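Long-range contacts in sulfatase (Bacteroides fragilis CAG:558, PDB 6USS), which probably cleaves sulfate esters as a calcium-dependent arylsulfatase of a human gut bacterium: residues 40-45 with 261-266; 46-51 with 339-344; 63-68 with 291-296; 86-91 with 320-325; 193-198 with 229-234. The protein carries 1 engineered substitution. All coordinates share one frame; numbering follows the deposited sequence.

Interactions 1 and 4 lie deepest and build one site: strands 35-41 and 315-321 are neighbours in the mixed sheet, and residues following each, with the start of helix 88-97, bind the same calcium ion. Their chemistry is carboxylates, metal and straight hydrogen bonds. Interactions 2 and 5 are also buried but lie farther out: interaction 2 joins two loops through waters and an apolar patch, interaction 5 a loop to the start of helix 231-247 by aromatic and aliphatic packing. Interaction 3, only partly buried, ties helix 67-74 to helix 283-308 through an aspartate and an isoleucine packed on tyrosine and threonine. That long helix also touches interactions 1 and 5, joined through Tyr198 and His263.

Interaction 1: residues 40-45 with 261-266; sequences MVDDMG and AIHVPI. With CA (calcium ion), chain C.
Similar first torsions in Asp42 (chi1 -164°) and His263 (chi1 -160°) swing both side chains across from their own backbone nitrogens, and the two run side by side in the same direction. Carboxylate and imidazole are almost coplanar, 7° apart, with Asp42 OD2 at the ring edge, 3.0 Å from His263 CD2. Asp43 OD2 also approaches His263 CD2, at 2.9 Å, but from an oblique direction. The ring is held by its other side: His263 ND1 donates to Val264 O at 2.7 Å, which fixes its rotation.

Between the backbones, two bonds grip a single peptide group beyond the strand ends. Asp42 N donates to Ala261 O at 2.9 Å, and Ile262 N donates to Asp42 O at 2.8 Å. The peptide is cis, which puts this O and N-H on the same side, so both can face Asp42. Ile262 CD1 packs 4.0 Å from Met44 CB; Ile262 also touches Tyr288 and Leu291 of helix 283-308, and Met44 touches Met295. A water ties Asp43 OD2 to Val264 N.

Each aspartate divides its labour. OD1 of Asp42 and OD1 of Asp43 each bind the calcium ion at 2.3 Å, whereas the OD2 atoms form salt bridges with Lys165 and Lys348 respectively. Paired acidic residues just beyond a strand's C-terminal end, gathered on a metal, are characteristic of the sulfatase active site within the alkaline-phosphatase clan.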
# COMPACT_ATOMS: atom_id res chain seq x y z
N MET A 40 2.52 19.24 6.65
CA MET A 40 1.21 19.87 6.55
C MET A 40 0.58 19.95 7.93
O MET A 40 0.34 18.92 8.57
CB MET A 40 0.29 19.09 5.60
CG MET A 40 -1.09 19.71 5.43
SD MET A 40 -1.15 21.21 4.41
CE MET A 40 -0.49 20.57 2.87
N VAL A 41 0.30 21.17 8.38
CA VAL A 41 -0.39 21.40 9.64
C VAL A 41 -1.87 21.61 9.35
O VAL A 41 -2.25 22.14 8.31
CB VAL A 41 0.21 22.60 10.39
CG1 VAL A 41 -0.36 22.70 11.77
CG2 VAL A 41 1.73 22.47 10.43
N ASP A 42 -2.71 21.19 10.29
CA ASP A 42 -4.16 21.30 10.14
C ASP A 42 -4.70 22.56 10.82
O ASP A 42 -4.37 22.84 11.97
CB ASP A 42 -4.85 20.07 10.74
CG ASP A 42 -6.26 19.95 10.29
OD1 ASP A 42 -6.55 20.43 9.18
OD2 ASP A 42 -7.09 19.37 11.03
N ASP A 43 -5.54 23.31 10.10
CA ASP A 43 -6.25 24.47 10.67
C ASP A 43 -5.30 25.50 11.27
O ASP A 43 -5.65 26.20 12.22
CB ASP A 43 -7.27 24.04 11.74
CG ASP A 43 -8.40 23.19 11.17
OD1 ASP A 43 -8.50 23.12 9.93
OD2 ASP A 43 -9.18 22.61 11.98
N MET A 44 -4.08 25.61 10.74
CA MET A 44 -3.11 26.59 11.22
C MET A 44 -3.27 27.91 10.46
O MET A 44 -3.27 27.92 9.22
CB MET A 44 -1.69 26.03 11.09
CG MET A 44 -0.58 27.00 11.48
SD MET A 44 1.09 26.39 11.17
CE MET A 44 2.08 27.79 11.70
N GLY A 45 -3.40 29.03 11.19
CA GLY A 45 -3.59 30.32 10.56
C GLY A 45 -2.29 31.00 10.09
O GLY A 45 -1.18 30.66 10.50
N ALA A 261 -2.66 18.09 14.73
CA ALA A 261 -2.55 19.45 15.23
C ALA A 261 -2.67 20.44 14.07
O ALA A 261 -2.14 20.20 12.98
CB ALA A 261 -1.22 19.63 15.95
N ILE A 262 -3.35 21.56 14.30
CA ILE A 262 -3.79 22.03 15.60
C ILE A 262 -5.32 22.04 15.70
O ILE A 262 -5.92 23.00 16.19
CB ILE A 262 -3.21 23.42 15.87
CG1 ILE A 262 -3.56 24.36 14.70
CG2 ILE A 262 -1.70 23.32 16.08
CD1 ILE A 262 -2.99 25.78 14.83
N HIS A 263 -5.92 20.96 15.21
CA HIS A 263 -7.36 20.78 15.14
C HIS A 263 -7.97 20.75 16.55
O HIS A 263 -7.30 20.44 17.53
CB HIS A 263 -7.68 19.48 14.39
CG HIS A 263 -9.06 19.42 13.84
ND1 HIS A 263 -10.14 18.94 14.56
CD2 HIS A 263 -9.56 19.77 12.62
CE1 HIS A 263 -11.23 19.01 13.82
NE2 HIS A 263 -10.91 19.51 12.64
N VAL A 264 -9.26 21.06 16.63
CA VAL A 264 -9.97 20.93 17.90
C VAL A 264 -10.19 19.45 18.19
O VAL A 264 -10.11 18.62 17.26
CB VAL A 264 -11.30 21.71 17.89
CG1 VAL A 264 -11.03 23.21 17.81
CG2 VAL A 264 -12.27 21.20 16.78
N PRO A 265 -10.41 19.05 19.46
CA PRO A 265 -10.44 19.91 20.65
C PRO A 265 -9.04 20.33 21.07
O PRO A 265 -8.09 19.57 20.84
CB PRO A 265 -11.08 19.02 21.70
CG PRO A 265 -10.59 17.65 21.33
CD PRO A 265 -10.56 17.62 19.82
N ILE A 266 -8.90 21.50 21.69
CA ILE A 266 -7.57 22.05 22.00
C ILE A 266 -7.17 21.48 23.36
O ILE A 266 -7.28 22.12 24.40
CB ILE A 266 -7.56 23.58 21.97
CG1 ILE A 266 -8.24 24.11 20.70
CG2 ILE A 266 -6.13 24.12 22.10
CD1 ILE A 266 -7.63 23.59 19.39
CA CA C . -8.19 21.69 8.18
O HOH W 1 -9.93 22.91 14.64

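Interaction 2: residues 46-51 with 339-344; sequences WQDTSL and TQNSPL
Gln47 and Asn341 bring the two backbones within 5.8 Å between CA atoms, where the 339-344 segment makes a type I turn from Thr339 to Ser342 and then a cis peptide before Pro343. No hydrogen bond directly links the two segments, which belong to the loops after strands 35-41 and 315-321, the strands that lead into the calcium site. Trp46 and Leu344 supply the apolar half, their side chains crossing at about a right angle. Leu344 CD1 sits obliquely, 3.5 Å from Trp46 CB and 3.6 Å from Trp46 CE3. Pro343 CG adds a looser touch at the ring's edge, so the indole meets two compact aliphatic groups. Gln47 CG lies 3.3 Å from Ser342 O.

The polar half works through water. One water accepts from Gln47 N at 2.8 Å and donates to Asn341 OD1 at 2.8 Å, with a weak third bond to Asp48 OD1. A second water lies between Asp48 OD1 and Gln340 O. Asp48 OD2 accepts from Gly45 N and Tyr288 OH, and Asn341 ND2 donates to Ser346 O and Gly325 O. Ordered waters and residues outside the two segments thus satisfy Asp48 and Asn341, while direct apolar contact comes mainly from Trp46 with Leu344 and Pro343.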
# COMPACT_ATOMS: atom_id res chain seq x y z
N TRP A 46 -2.47 31.99 9.21
CA TRP A 46 -1.35 32.80 8.72
C TRP A 46 -0.51 33.41 9.83
O TRP A 46 0.64 33.80 9.57
CB TRP A 46 -1.89 33.93 7.86
CG TRP A 46 -0.92 34.51 6.86
CD1 TRP A 46 -0.20 33.83 5.92
CD2 TRP A 46 -0.63 35.91 6.66
NE1 TRP A 46 0.53 34.71 5.16
CE2 TRP A 46 0.30 35.99 5.60
CE3 TRP A 46 -1.05 37.08 7.29
CZ2 TRP A 46 0.81 37.21 5.14
CZ3 TRP A 46 -0.54 38.30 6.84
CH2 TRP A 46 0.37 38.35 5.76
N GLN A 47 -1.04 33.54 11.04
CA GLN A 47 -0.32 34.20 12.12
C GLN A 47 -0.16 33.30 13.34
O GLN A 47 0.17 33.81 14.42
CB GLN A 47 -1.04 35.49 12.51
CG GLN A 47 -0.98 36.59 11.45
CD GLN A 47 0.31 37.39 11.52
OE1 GLN A 47 0.96 37.41 12.56
NE2 GLN A 47 0.67 38.06 10.43
N ASP A 48 -0.37 31.99 13.20
CA ASP A 48 -0.23 31.04 14.30
C ASP A 48 1.20 30.53 14.43
O ASP A 48 1.46 29.33 14.48
CB ASP A 48 -1.22 29.89 14.11
CG ASP A 48 -2.65 30.35 14.20
OD1 ASP A 48 -2.89 31.49 14.69
OD2 ASP A 48 -3.55 29.59 13.78
N THR A 49 2.14 31.47 14.49
CA THR A 49 3.56 31.18 14.44
C THR A 49 4.30 32.40 14.97
O THR A 49 3.76 33.52 14.96
CB THR A 49 4.01 30.85 13.00
OG1 THR A 49 5.44 30.87 12.89
CG2 THR A 49 3.42 31.87 12.02
N SER A 50 5.52 32.18 15.46
CA SER A 50 6.38 33.32 15.76
C SER A 50 7.03 33.90 14.51
O SER A 50 7.57 35.00 14.59
CB SER A 50 7.46 32.96 16.80
OG SER A 50 8.26 31.86 16.41
N LEU A 51 6.98 33.20 13.37
CA LEU A 51 7.58 33.74 12.14
C LEU A 51 6.63 34.72 11.47
O LEU A 51 5.52 34.33 11.08
CB LEU A 51 7.93 32.61 11.16
CG LEU A 51 8.50 32.98 9.78
CD1 LEU A 51 9.87 33.69 9.90
CD2 LEU A 51 8.61 31.76 8.86
N THR A 339 -11.40 37.34 14.70
CA THR A 339 -10.16 38.08 14.46
C THR A 339 -8.91 37.29 14.83
O THR A 339 -7.83 37.87 14.91
CB THR A 339 -10.17 39.41 15.23
OG1 THR A 339 -10.10 39.16 16.64
CG2 THR A 339 -11.43 40.22 14.90
N GLN A 340 -9.02 35.97 15.03
CA GLN A 340 -7.89 35.20 15.52
C GLN A 340 -6.83 34.92 14.45
O GLN A 340 -5.85 34.24 14.76
CB GLN A 340 -8.39 33.88 16.11
CG GLN A 340 -9.01 33.99 17.48
CD GLN A 340 -10.43 34.57 17.45
OE1 GLN A 340 -11.03 34.75 16.38
NE2 GLN A 340 -10.97 34.89 18.63
N ASN A 341 -7.01 35.41 13.22
CA ASN A 341 -5.95 35.40 12.21
C ASN A 341 -5.55 36.82 11.83
O ASN A 341 -5.04 37.07 10.73
CB ASN A 341 -6.37 34.59 10.98
CG ASN A 341 -6.78 33.17 11.33
OD1 ASN A 341 -5.93 32.31 11.62
ND2 ASN A 341 -8.08 32.91 11.32
N SER A 342 -5.80 37.77 12.73
CA SER A 342 -5.51 39.17 12.46
C SER A 342 -4.06 39.33 12.04
O SER A 342 -3.18 38.68 12.62
CB SER A 342 -5.79 40.01 13.71
OG SER A 342 -4.96 41.15 13.69
N PRO A 343 -3.76 40.22 11.07
CA PRO A 343 -4.64 41.21 10.46
C PRO A 343 -5.60 40.66 9.42
O PRO A 343 -6.27 41.44 8.76
CB PRO A 343 -3.66 42.15 9.77
CG PRO A 343 -2.60 41.22 9.30
CD PRO A 343 -2.42 40.26 10.46
N LEU A 344 -5.65 39.34 9.22
CA LEU A 344 -6.58 38.82 8.22
C LEU A 344 -7.99 38.76 8.79
O LEU A 344 -8.18 38.61 10.00
CB LEU A 344 -6.14 37.44 7.74
CG LEU A 344 -4.70 37.35 7.25
CD1 LEU A 344 -4.46 35.98 6.67
CD2 LEU A 344 -4.45 38.45 6.23
O HOH W 2 -3.40 33.06 12.42
O HOH W 3 -3.93 33.09 16.47

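Interaction 3: residues 63-68 with 291-296; sequences VYETPN and LIEGMD
Ile292 opens the contact by pressing its CD1 onto the face of Tyr64, a CH-pi contact 3.6 Å from the ring centroid and only 10° off the normal. Its other branch, CG2, meets Thr66 CG2 at 3.5 Å, so one beta-branched residue serves two neighbours. Next comes Glu293, whose CG passes 3.4 Å from Glu65 O. The two glutamates run side by side, OE1 of Glu65 being 3.8 Å from OE1 of Glu293. This approach of like charges is probably offset by Lys275, which bridges to both, and Glu65 has Lys279 as well.

One turn beyond Ile292, Asp296 carries the polar work. With CG swung opposite the backbone nitrogen (chi1 -173°), its carboxylate reaches the first turn of the facing helix. OD2 accepts from Asn68 N at 2.9 Å through its syn lone pair, and from Asn68 ND2, also at 2.9 Å, from above the carboxylate plane. OD1 takes Met69 N. Thr66, at the N-cap position, makes no such bond itself, its hydroxyl being paired with Thr49. The negative charge probably gains from the helix dipole. Helix 67-74 thus starts against the side of helix 283-308, whose Met295 packs on Phe39 and Val41 of strand 35-41.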
# COMPACT_ATOMS: atom_id res chain seq x y z
N VAL A 63 3.74 36.31 20.82
CA VAL A 63 3.39 35.35 21.87
C VAL A 63 3.69 33.89 21.49
O VAL A 63 4.06 33.10 22.36
CB VAL A 63 1.92 35.52 22.32
CG1 VAL A 63 1.63 36.96 22.65
CG2 VAL A 63 0.91 34.98 21.30
N TYR A 64 3.54 33.51 20.22
CA TYR A 64 3.77 32.11 19.86
C TYR A 64 5.26 31.82 19.75
O TYR A 64 6.09 32.72 19.64
CB TYR A 64 3.06 31.77 18.54
CG TYR A 64 1.56 31.94 18.61
CD1 TYR A 64 0.83 31.44 19.68
CD2 TYR A 64 0.87 32.60 17.60
CE1 TYR A 64 -0.54 31.60 19.76
CE2 TYR A 64 -0.51 32.76 17.66
CZ TYR A 64 -1.22 32.26 18.75
OH TYR A 64 -2.60 32.41 18.83
N GLU A 65 5.60 30.54 19.78
CA GLU A 65 7.00 30.11 19.69
C GLU A 65 7.13 28.99 18.66
O GLU A 65 6.87 27.82 18.95
CB GLU A 65 7.52 29.69 21.05
CG GLU A 65 7.56 30.83 22.04
CD GLU A 65 7.95 30.38 23.44
OE1 GLU A 65 8.50 29.26 23.57
OE2 GLU A 65 7.69 31.13 24.40
N THR A 66 7.55 29.36 17.45
CA THR A 66 7.88 28.40 16.40
C THR A 66 9.33 28.63 15.98
O THR A 66 9.60 29.09 14.86
CB THR A 66 6.93 28.51 15.21
OG1 THR A 66 6.93 29.84 14.68
CG2 THR A 66 5.51 28.14 15.64
N PRO A 67 10.29 28.35 16.87
CA PRO A 67 11.69 28.62 16.52
C PRO A 67 12.19 27.78 15.36
O PRO A 67 13.09 28.21 14.64
CB PRO A 67 12.45 28.30 17.81
CG PRO A 67 11.59 27.22 18.46
CD PRO A 67 10.16 27.64 18.16
N ASN A 68 11.63 26.57 15.18
CA ASN A 68 12.10 25.70 14.10
C ASN A 68 11.57 26.16 12.73
O ASN A 68 12.26 26.01 11.72
CB ASN A 68 11.71 24.26 14.37
CG ASN A 68 12.42 23.66 15.58
OD1 ASN A 68 13.64 23.46 15.57
ND2 ASN A 68 11.66 23.35 16.61
N LEU A 291 -0.28 23.87 21.47
CA LEU A 291 -0.44 23.06 20.26
C LEU A 291 0.51 23.53 19.16
O LEU A 291 1.14 22.71 18.48
CB LEU A 291 -1.87 23.11 19.75
CG LEU A 291 -2.92 22.36 20.55
CD1 LEU A 291 -4.22 22.12 19.72
CD2 LEU A 291 -2.32 21.07 21.07
N ILE A 292 0.62 24.85 19.00
CA ILE A 292 1.49 25.42 17.97
C ILE A 292 2.93 25.03 18.21
O ILE A 292 3.67 24.69 17.28
CB ILE A 292 1.30 26.95 17.92
CG1 ILE A 292 -0.02 27.31 17.23
CG2 ILE A 292 2.49 27.63 17.25
CD1 ILE A 292 -0.49 28.73 17.50
N GLU A 293 3.36 25.02 19.48
CA GLU A 293 4.76 24.77 19.76
C GLU A 293 5.11 23.29 19.63
O GLU A 293 6.22 22.96 19.22
CB GLU A 293 5.14 25.27 21.16
CG GLU A 293 6.66 25.45 21.32
CD GLU A 293 7.13 25.73 22.75
OE1 GLU A 293 6.34 26.19 23.59
OE2 GLU A 293 8.34 25.48 23.01
N GLY A 294 4.17 22.40 19.94
CA GLY A 294 4.42 20.98 19.78
C GLY A 294 4.46 20.58 18.32
O GLY A 294 5.22 19.69 17.93
N MET A 295 3.64 21.22 17.49
CA MET A 295 3.80 21.09 16.05
C MET A 295 5.21 21.49 15.64
O MET A 295 5.89 20.76 14.91
CB MET A 295 2.76 21.95 15.32
CG MET A 295 2.97 22.04 13.81
SD MET A 295 4.09 23.38 13.32
CE MET A 295 3.16 24.81 13.80
N ASP A 296 5.67 22.65 16.12
CA ASP A 296 6.99 23.14 15.75
C ASP A 296 8.11 22.24 16.28
O ASP A 296 9.17 22.13 15.65
CB ASP A 296 7.16 24.57 16.26
CG ASP A 296 8.46 25.21 15.76
OD1 ASP A 296 8.46 25.77 14.63
OD2 ASP A 296 9.46 25.17 16.50

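Interaction 4: residues 86-91 with 320-325; sequences SICSPT and MSDNGG. Engineered in segment 86-91: Cys88 (natural residue Ser). With CA (calcium ion), chain C.
Asp322 OD2 is gripped by the calcium ion at 2.2 Å and by a hydrogen bond from Arg92 NE, while on the facing segment Cys88 CB lies 3.3 Å from it. The other oxygen, Asp322 OD1, is a more distant ligand at 2.8 Å, so the carboxylate straddles the metal unequally. A chi1 of 77°, with CG between the backbone nitrogen and carbonyl carbon, turns this short acid back to the ion from the end of its strand.

Cys88 is an engineered replacement of the natural serine. Its SG is modelled 2.1 Å from the calcium ion, very short for sulfur and so doubtful. In the natural protein this position is predicted to become 3-oxoalanine, the formylglycine of sulfatases, and Cys88, Pro90 and Arg92 occupy the positions of the family's C/S-X-P-X-R signature. Asn323 also contributes, its CB resting 3.5 Å from Ser86 O; Asp42 and Asp43, from beyond strand 35-41, complete the five-residue site.

Away from the ion, Thr91 OG1 donates to Asp322 O at 3.0 Å, approaching nearly straight on (163° at the oxygen), and accepts from Ser85 N. The hydroxyl thus both donates and accepts while the methyl lies against the Asp322 backbone. The first turn of helix 88-97 is set against the C-terminal end of strand 315-321, which runs between strands 35-41 and 357-363 in the mixed sheet.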
# COMPACT_ATOMS: atom_id res chain seq x y z
N SER A 86 -10.87 26.94 2.34
CA SER A 86 -11.13 27.32 3.73
C SER A 86 -11.48 26.14 4.61
O SER A 86 -11.70 26.34 5.81
CB SER A 86 -12.24 28.38 3.79
OG SER A 86 -13.47 27.89 3.30
N ILE A 87 -11.50 24.92 4.07
CA ILE A 87 -11.94 23.72 4.77
C ILE A 87 -11.04 22.57 4.36
O ILE A 87 -10.58 22.49 3.21
CB ILE A 87 -13.43 23.43 4.44
CG1 ILE A 87 -14.33 24.43 5.17
CG2 ILE A 87 -13.83 22.00 4.78
CD1 ILE A 87 -14.22 24.35 6.67
N CYS A 88 -10.80 21.64 5.31
CA CYS A 88 -9.81 20.58 5.13
C CYS A 88 -10.01 19.79 3.84
O CYS A 88 -9.05 19.52 3.10
CB CYS A 88 -9.84 19.60 6.30
SG CYS A 88 -9.82 20.33 7.96
N SER A 89 -11.25 19.38 3.54
CA SER A 89 -11.44 18.40 2.48
C SER A 89 -11.14 18.97 1.10
O SER A 89 -10.39 18.32 0.35
CB SER A 89 -12.85 17.81 2.58
OG SER A 89 -12.93 16.86 3.62
N PRO A 90 -11.67 20.13 0.68
CA PRO A 90 -11.29 20.63 -0.65
C PRO A 90 -9.80 20.88 -0.78
O PRO A 90 -9.24 20.63 -1.86
CB PRO A 90 -12.10 21.93 -0.80
CG PRO A 90 -12.47 22.31 0.58
CD PRO A 90 -12.70 20.99 1.29
N THR A 91 -9.14 21.35 0.28
CA THR A 91 -7.71 21.62 0.18
C THR A 91 -6.92 20.33 -0.00
O THR A 91 -6.08 20.23 -0.91
CB THR A 91 -7.23 22.37 1.42
OG1 THR A 91 -7.82 23.67 1.43
CG2 THR A 91 -5.71 22.50 1.41
N MET A 320 3.44 23.79 5.11
CA MET A 320 2.17 24.28 4.60
C MET A 320 1.09 24.05 5.66
O MET A 320 1.25 23.23 6.57
CB MET A 320 1.82 23.60 3.28
CG MET A 320 0.54 24.09 2.63
SD MET A 320 0.54 25.87 2.40
CE MET A 320 -0.80 26.04 1.21
N SER A 321 -0.00 24.79 5.53
CA SER A 321 -1.20 24.55 6.32
C SER A 321 -2.39 24.45 5.37
O SER A 321 -2.39 25.02 4.28
CB SER A 321 -1.44 25.65 7.36
OG SER A 321 -2.66 25.43 8.03
N ASP A 322 -3.42 23.73 5.81
CA ASP A 322 -4.51 23.39 4.90
C ASP A 322 -5.67 24.39 4.91
O ASP A 322 -6.49 24.34 3.98
CB ASP A 322 -5.05 21.99 5.21
CG ASP A 322 -5.93 21.97 6.44
OD1 ASP A 322 -5.71 22.79 7.36
OD2 ASP A 322 -6.87 21.14 6.47
N ASN A 323 -5.79 25.25 5.91
CA ASN A 323 -6.79 26.33 5.91
C ASN A 323 -6.54 27.24 7.11
O ASN A 323 -5.63 27.00 7.91
CB ASN A 323 -8.24 25.81 5.91
CG ASN A 323 -8.52 24.87 7.05
OD1 ASN A 323 -8.51 25.27 8.22
ND2 ASN A 323 -8.81 23.60 6.73
N GLY A 324 -7.35 28.30 7.21
CA GLY A 324 -7.16 29.28 8.27
C GLY A 324 -7.49 28.75 9.66
O GLY A 324 -8.18 27.74 9.84
N GLY A 325 -6.98 29.44 10.67
CA GLY A 325 -7.28 29.05 12.03
C GLY A 325 -8.75 29.20 12.34
O GLY A 325 -9.47 30.00 11.74
CA CA C . -8.19 21.69 8.18

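Interaction 5: residues 193-198 with 229-234; sequences GGLASY and TFVSEA
Tyr198 meets Phe230 through an aromatic contact. Tyr198 CB sits over one face of the Phe230 ring, 3.7 Å from its centroid and 26° off the normal, a CH-pi contact. The ring planes are only 22° apart, yet they are slid so far that they barely overlap, the centroids standing 5.1 Å from each other. The nearest carbons are Tyr198 CD2 and Phe230 CE2 at 3.3 Å.

Aliphatic packing comes next. Val231 CG1, set between its backbone nitrogen and carbonyl carbon by a chi1 of 73°, reaches Tyr198 CD2 at 3.5 Å obliquely. The same methyl meets Leu195 CD1 tip to tip at 3.8 Å. Tyrosine suits this place because its flat face takes the Leu195 CD1 methyl over its centre while its hydroxyl reaches His263 O.

Polar contacts across the segments are few. Val231 N makes a weak hydrogen bond to Tyr198 O at 2.9 Å, and Phe230 CA approaches that oxygen at 3.5 Å in a CA-H...O contact. Tyr198 N donates to Asp267 OD2. Through its hydroxyl, Tyr198 ties this loop to the 261-266 segment, whose His263 flanks the calcium-binding Asp42 and Asp43.

The 193-198 loop thereby docks onto the first turn of helix 231-247, with Phe230 at its N-cap position, and Leu291 of helix 283-308 touches both Phe230 and the hydroxyl end of Tyr198.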
# COMPACT_ATOMS: atom_id res chain seq x y z
N GLY A 193 -11.02 13.33 9.56
CA GLY A 193 -10.39 14.63 9.43
C GLY A 193 -10.10 15.28 10.77
O GLY A 193 -9.40 16.30 10.82
N GLY A 194 -10.64 14.74 11.86
CA GLY A 194 -10.33 15.28 13.18
C GLY A 194 -9.69 14.24 14.08
O GLY A 194 -9.19 13.23 13.58
N LEU A 195 -9.71 14.47 15.39
CA LEU A 195 -9.18 13.48 16.32
C LEU A 195 -9.91 13.59 17.65
O LEU A 195 -10.19 14.69 18.12
CB LEU A 195 -7.68 13.61 16.54
CG LEU A 195 -7.20 14.80 17.36
CD1 LEU A 195 -5.79 14.54 17.87
CD2 LEU A 195 -7.27 16.08 16.51
N ALA A 196 -10.18 12.43 18.25
CA ALA A 196 -10.94 12.41 19.49
C ALA A 196 -10.18 13.05 20.64
O ALA A 196 -10.76 13.79 21.43
CB ALA A 196 -11.33 10.96 19.82
N SER A 197 -8.87 12.79 20.74
CA SER A 197 -8.06 13.35 21.82
C SER A 197 -6.59 13.34 21.42
O SER A 197 -6.12 12.42 20.77
CB SER A 197 -8.24 12.56 23.12
OG SER A 197 -7.26 12.98 24.07
N TYR A 198 -5.87 14.38 21.86
CA TYR A 198 -4.42 14.40 21.70
C TYR A 198 -3.69 13.54 22.73
O TYR A 198 -2.48 13.31 22.58
CB TYR A 198 -3.90 15.84 21.81
CG TYR A 198 -4.17 16.77 20.66
CD1 TYR A 198 -5.43 17.34 20.47
CD2 TYR A 198 -3.14 17.14 19.78
CE1 TYR A 198 -5.67 18.23 19.40
CE2 TYR A 198 -3.36 18.02 18.72
CZ TYR A 198 -4.64 18.56 18.53
OH TYR A 198 -4.87 19.44 17.48
N THR A 229 2.36 10.31 26.03
CA THR A 229 2.82 10.77 24.72
C THR A 229 1.69 11.55 24.03
O THR A 229 0.68 10.95 23.63
CB THR A 229 3.30 9.60 23.86
OG1 THR A 229 4.28 8.83 24.58
CG2 THR A 229 3.92 10.10 22.57
N PHE A 230 1.85 12.87 23.93
CA PHE A 230 1.00 13.72 23.10
C PHE A 230 1.05 13.25 21.63
O PHE A 230 2.10 12.81 21.15
CB PHE A 230 1.47 15.17 23.21
CG PHE A 230 0.36 16.19 23.11
CD1 PHE A 230 -0.56 16.33 24.14
CD2 PHE A 230 0.25 17.01 22.00
CE1 PHE A 230 -1.58 17.27 24.05
CE2 PHE A 230 -0.77 17.94 21.91
CZ PHE A 230 -1.68 18.07 22.95
N VAL A 231 -0.09 13.34 20.93
CA VAL A 231 -0.21 12.64 19.64
C VAL A 231 0.78 13.19 18.61
O VAL A 231 1.33 12.42 17.81
CB VAL A 231 -1.66 12.67 19.12
CG1 VAL A 231 -2.05 14.03 18.61
CG2 VAL A 231 -1.82 11.64 18.00
N SER A 232 1.02 14.50 18.63
CA SER A 232 2.03 15.09 17.74
C SER A 232 3.41 14.52 18.01
O SER A 232 4.23 14.45 17.08
CB SER A 232 2.07 16.62 17.91
OG SER A 232 0.76 17.15 18.00
N GLU A 233 3.69 14.15 19.26
CA GLU A 233 4.95 13.49 19.59
C GLU A 233 4.96 12.06 19.05
O GLU A 233 5.93 11.63 18.41
CB GLU A 233 5.18 13.50 21.10
CG GLU A 233 6.53 12.94 21.59
CD GLU A 233 7.75 13.64 20.98
OE1 GLU A 233 7.68 14.86 20.70
OE2 GLU A 233 8.78 12.97 20.76
N ALA A 234 3.86 11.33 19.28
CA ALA A 234 3.75 9.97 18.75
C ALA A 234 3.93 9.95 17.24
O ALA A 234 4.63 9.09 16.69
CB ALA A 234 2.40 9.37 19.12